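Local coordinates for esterase (uncultured bacterium FLS12, PDB 4RGY), which is a low-temperature-active alkaline esterase of the alpha/beta-hydrolase clan, probably cleaving esters with a serine nucleophile, at residues 58-64 with 247-251. Residues are numbered along the deposited sequence; the frame is centred on the assembly and turned at random.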
loop_
_atom_site.group_PDB
_atom_site.type_symbol
_atom_site.label_atom_id
_atom_site.label_comp_id
_atom_site.label_asym_id
_atom_site.label_seq_id
_atom_site.Cartn_x
_atom_site.Cartn_y
_atom_site.Cartn_z
ATOM N N ILE A 58 -4.889 11.646 0.398
ATOM C CA ILE A 58 -5.643 12.445 1.359
ATOM C C ILE A 58 -7.158 12.341 1.215
ATOM O O ILE A 58 -7.872 12.282 2.226
ATOM C CB ILE A 58 -5.187 13.927 1.334
ATOM C CG1 ILE A 58 -5.707 14.678 2.557
ATOM C CG2 ILE A 58 -5.616 14.638 0.049
ATOM C CD1 ILE A 58 -4.852 14.468 3.779
ATOM N N TRP A 59 -7.669 12.303 -0.014
ATOM C CA TRP A 59 -9.112 12.198 -0.192
ATOM C C TRP A 59 -9.648 10.905 0.430
ATOM O O TRP A 59 -10.673 10.915 1.109
ATOM C CB TRP A 59 -9.509 12.292 -1.670
ATOM C CG TRP A 59 -9.714 13.705 -2.157
ATOM C CD1 TRP A 59 -8.844 14.465 -2.871
ATOM C CD2 TRP A 59 -10.881 14.515 -1.953
ATOM N NE1 TRP A 59 -9.390 15.705 -3.126
ATOM C CE2 TRP A 59 -10.640 15.760 -2.566
ATOM C CE3 TRP A 59 -12.104 14.310 -1.302
ATOM C CZ2 TRP A 59 -11.577 16.792 -2.561
ATOM C CZ3 TRP A 59 -13.042 15.341 -1.294
ATOM C CH2 TRP A 59 -12.767 16.569 -1.917
ATOM N N LEU A 60 -8.939 9.801 0.233
ATOM C CA LEU A 60 -9.381 8.519 0.773
ATOM C C LEU A 60 -9.347 8.531 2.299
ATOM O O LEU A 60 -10.257 7.991 2.959
ATOM C CB LEU A 60 -8.494 7.394 0.240
ATOM C CG LEU A 60 -8.990 5.980 0.553
ATOM C CD1 LEU A 60 -10.158 5.605 -0.341
ATOM C CD2 LEU A 60 -7.863 4.968 0.416
ATOM N N ARG A 61 -8.298 9.137 2.854
ATOM C CA ARG A 61 -8.081 9.119 4.290
ATOM C C ARG A 61 -9.034 10.022 5.057
ATOM O O ARG A 61 -9.588 9.604 6.066
ATOM C CB ARG A 61 -6.633 9.461 4.625
ATOM C CG ARG A 61 -5.635 8.428 4.118
ATOM C CD ARG A 61 -4.231 8.996 3.998
ATOM N NE ARG A 61 -3.641 9.333 5.291
ATOM C CZ ARG A 61 -2.404 9.794 5.444
ATOM N NH1 ARG A 61 -1.621 9.973 4.378
ATOM N NH2 ARG A 61 -1.944 10.085 6.655
ATOM N N ARG A 62 -9.235 11.246 4.579
ATOM C CA ARG A 62 -9.943 12.259 5.365
ATOM C C ARG A 62 -11.406 12.444 5.004
ATOM O O ARG A 62 -12.087 13.293 5.586
ATOM C CB ARG A 62 -9.218 13.594 5.247
ATOM C CG ARG A 62 -7.757 13.488 5.576
ATOM C CD ARG A 62 -7.559 12.982 6.981
ATOM N NE ARG A 62 -6.154 12.671 7.213
ATOM C CZ ARG A 62 -5.231 13.591 7.453
ATOM N NH1 ARG A 62 -5.577 14.870 7.501
ATOM N NH2 ARG A 62 -3.964 13.234 7.645
ATOM N N THR A 63 -11.882 11.675 4.030
ATOM C CA THR A 63 -13.300 11.670 3.672
ATOM C C THR A 63 -13.772 10.243 3.493
ATOM O O THR A 63 -12.966 9.300 3.515
ATOM C CB THR A 63 -13.615 12.427 2.349
ATOM O OG1 THR A 63 -13.236 11.638 1.211
ATOM C CG2 THR A 63 -12.928 13.781 2.309
ATOM N N SER A 64 -15.070 10.088 3.260
ATOM C CA SER A 64 -15.617 8.784 2.902
ATOM C C SER A 64 -15.948 8.711 1.410
ATOM O O SER A 64 -16.927 8.073 1.022
ATOM C CB SER A 64 -16.847 8.459 3.750
ATOM O OG SER A 64 -16.501 8.362 5.120
ATOM N N TRP A 247 -10.978 19.407 6.291
ATOM C CA TRP A 247 -11.575 18.260 5.627
ATOM C C TRP A 247 -13.007 17.905 6.022
ATOM O O TRP A 247 -13.703 17.246 5.250
ATOM C CB TRP A 247 -10.643 17.047 5.730
ATOM C CG TRP A 247 -9.514 17.160 4.776
ATOM C CD1 TRP A 247 -8.249 17.611 5.036
ATOM C CD2 TRP A 247 -9.552 16.842 3.386
ATOM N NE1 TRP A 247 -7.495 17.582 3.881
ATOM C CE2 TRP A 247 -8.280 17.119 2.855
ATOM C CE3 TRP A 247 -10.541 16.342 2.535
ATOM C CZ2 TRP A 247 -7.976 16.924 1.511
ATOM C CZ3 TRP A 247 -10.236 16.143 1.204
ATOM C CH2 TRP A 247 -8.962 16.424 0.705
ATOM N N GLY A 248 -13.445 18.318 7.212
ATOM C CA GLY A 248 -14.849 18.178 7.570
ATOM C C GLY A 248 -15.740 18.864 6.545
ATOM O O GLY A 248 -16.722 18.294 6.068
ATOM N N TYR A 249 -15.377 20.087 6.182
ATOM C CA TYR A 249 -16.136 20.836 5.189
ATOM C C TYR A 249 -16.113 20.140 3.817
ATOM O O TYR A 249 -17.147 20.004 3.176
ATOM C CB TYR A 249 -15.614 22.281 5.118
ATOM C CG TYR A 249 -16.256 23.130 4.052
ATOM C CD1 TYR A 249 -17.525 23.676 4.237
ATOM C CD2 TYR A 249 -15.594 23.387 2.857
ATOM C CE1 TYR A 249 -18.113 24.453 3.252
ATOM C CE2 TYR A 249 -16.175 24.161 1.870
ATOM C CZ TYR A 249 -17.434 24.682 2.080
ATOM O OH TYR A 249 -18.017 25.438 1.101
ATOM N N TRP A 250 -14.951 19.667 3.376
ATOM C CA TRP A 250 -14.873 19.017 2.062
ATOM C C TRP A 250 -15.579 17.664 2.023
ATOM O O TRP A 250 -16.132 17.282 0.992
ATOM C CB TRP A 250 -13.420 18.902 1.596
ATOM C CG TRP A 250 -12.829 20.275 1.502
ATOM C CD1 TRP A 250 -13.430 21.379 0.978
ATOM C CD2 TRP A 250 -11.572 20.714 2.032
ATOM N NE1 TRP A 250 -12.611 22.472 1.113
ATOM C CE2 TRP A 250 -11.460 22.092 1.754
ATOM C CE3 TRP A 250 -10.517 20.069 2.690
ATOM C CZ2 TRP A 250 -10.349 22.840 2.130
ATOM C CZ3 TRP A 250 -9.417 20.812 3.066
ATOM C CH2 TRP A 250 -9.336 22.189 2.780
ATOM N N ASP A 251 -15.575 16.948 3.146
ATOM C CA ASP A 251 -16.293 15.687 3.247
ATOM C C ASP A 251 -17.787 15.923 3.033
ATOM O O ASP A 251 -18.454 15.136 2.363
ATOM C CB ASP A 251 -16.046 15.044 4.619
ATOM C CG ASP A 251 -16.720 13.685 4.765
ATOM O OD1 ASP A 251 -16.313 12.729 4.080
ATOM O OD2 ASP A 251 -17.659 13.564 5.575
HETATM O O HOH W 1 -16.782 10.699 6.523
#
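Trp247 starts its helix by packing its indole against Ile58, Trp59, Arg62 and Thr63, and it has the largest share of the buried surface of any residue here. The benzo edge meets the face of Trp59 in a T-shaped stack: the planes stand at 88°, six-membered ring centroids lie 4.8 Å apart, and Trp247 CZ3 is over the centre of the Trp59 ring. Arg62 CB sits over one face of Trp247, 3.9 Å from the five-membered ring centroid, a CH-pi contact. On the opposite face lies Trp250 CE3. Ile58 CG1, turned toward the indole by its position anti to the backbone N, packs 3.4 Å from Trp247 CZ2, and Thr63 CG2 lies 3.5 Å from Trp247 CE3. Replacing Trp247 by an alanine is likely to leave the Trp59 face without its edge-on partner and open a gap between Arg62 and Trp250. Further along, Trp250 adds a looser contact, its CB 4.3 Å from Trp59 CH2, while its NE1 bonds Ser150 OG. Asp251 closes the contact: its OD1 accepts Ser64 N at 3.0 Å (N-H...O 155°), met nearly along the C-O axis. The short segments cross nearly perpendicularly (-93°), their axes 10.7 Å apart at closest; Trp59, Trp247 and Trp250 all touch Leu125 at the end of central strand 120-125, and a second subunit adjoins the contact through a salt bridge from its Glu66 to Arg62.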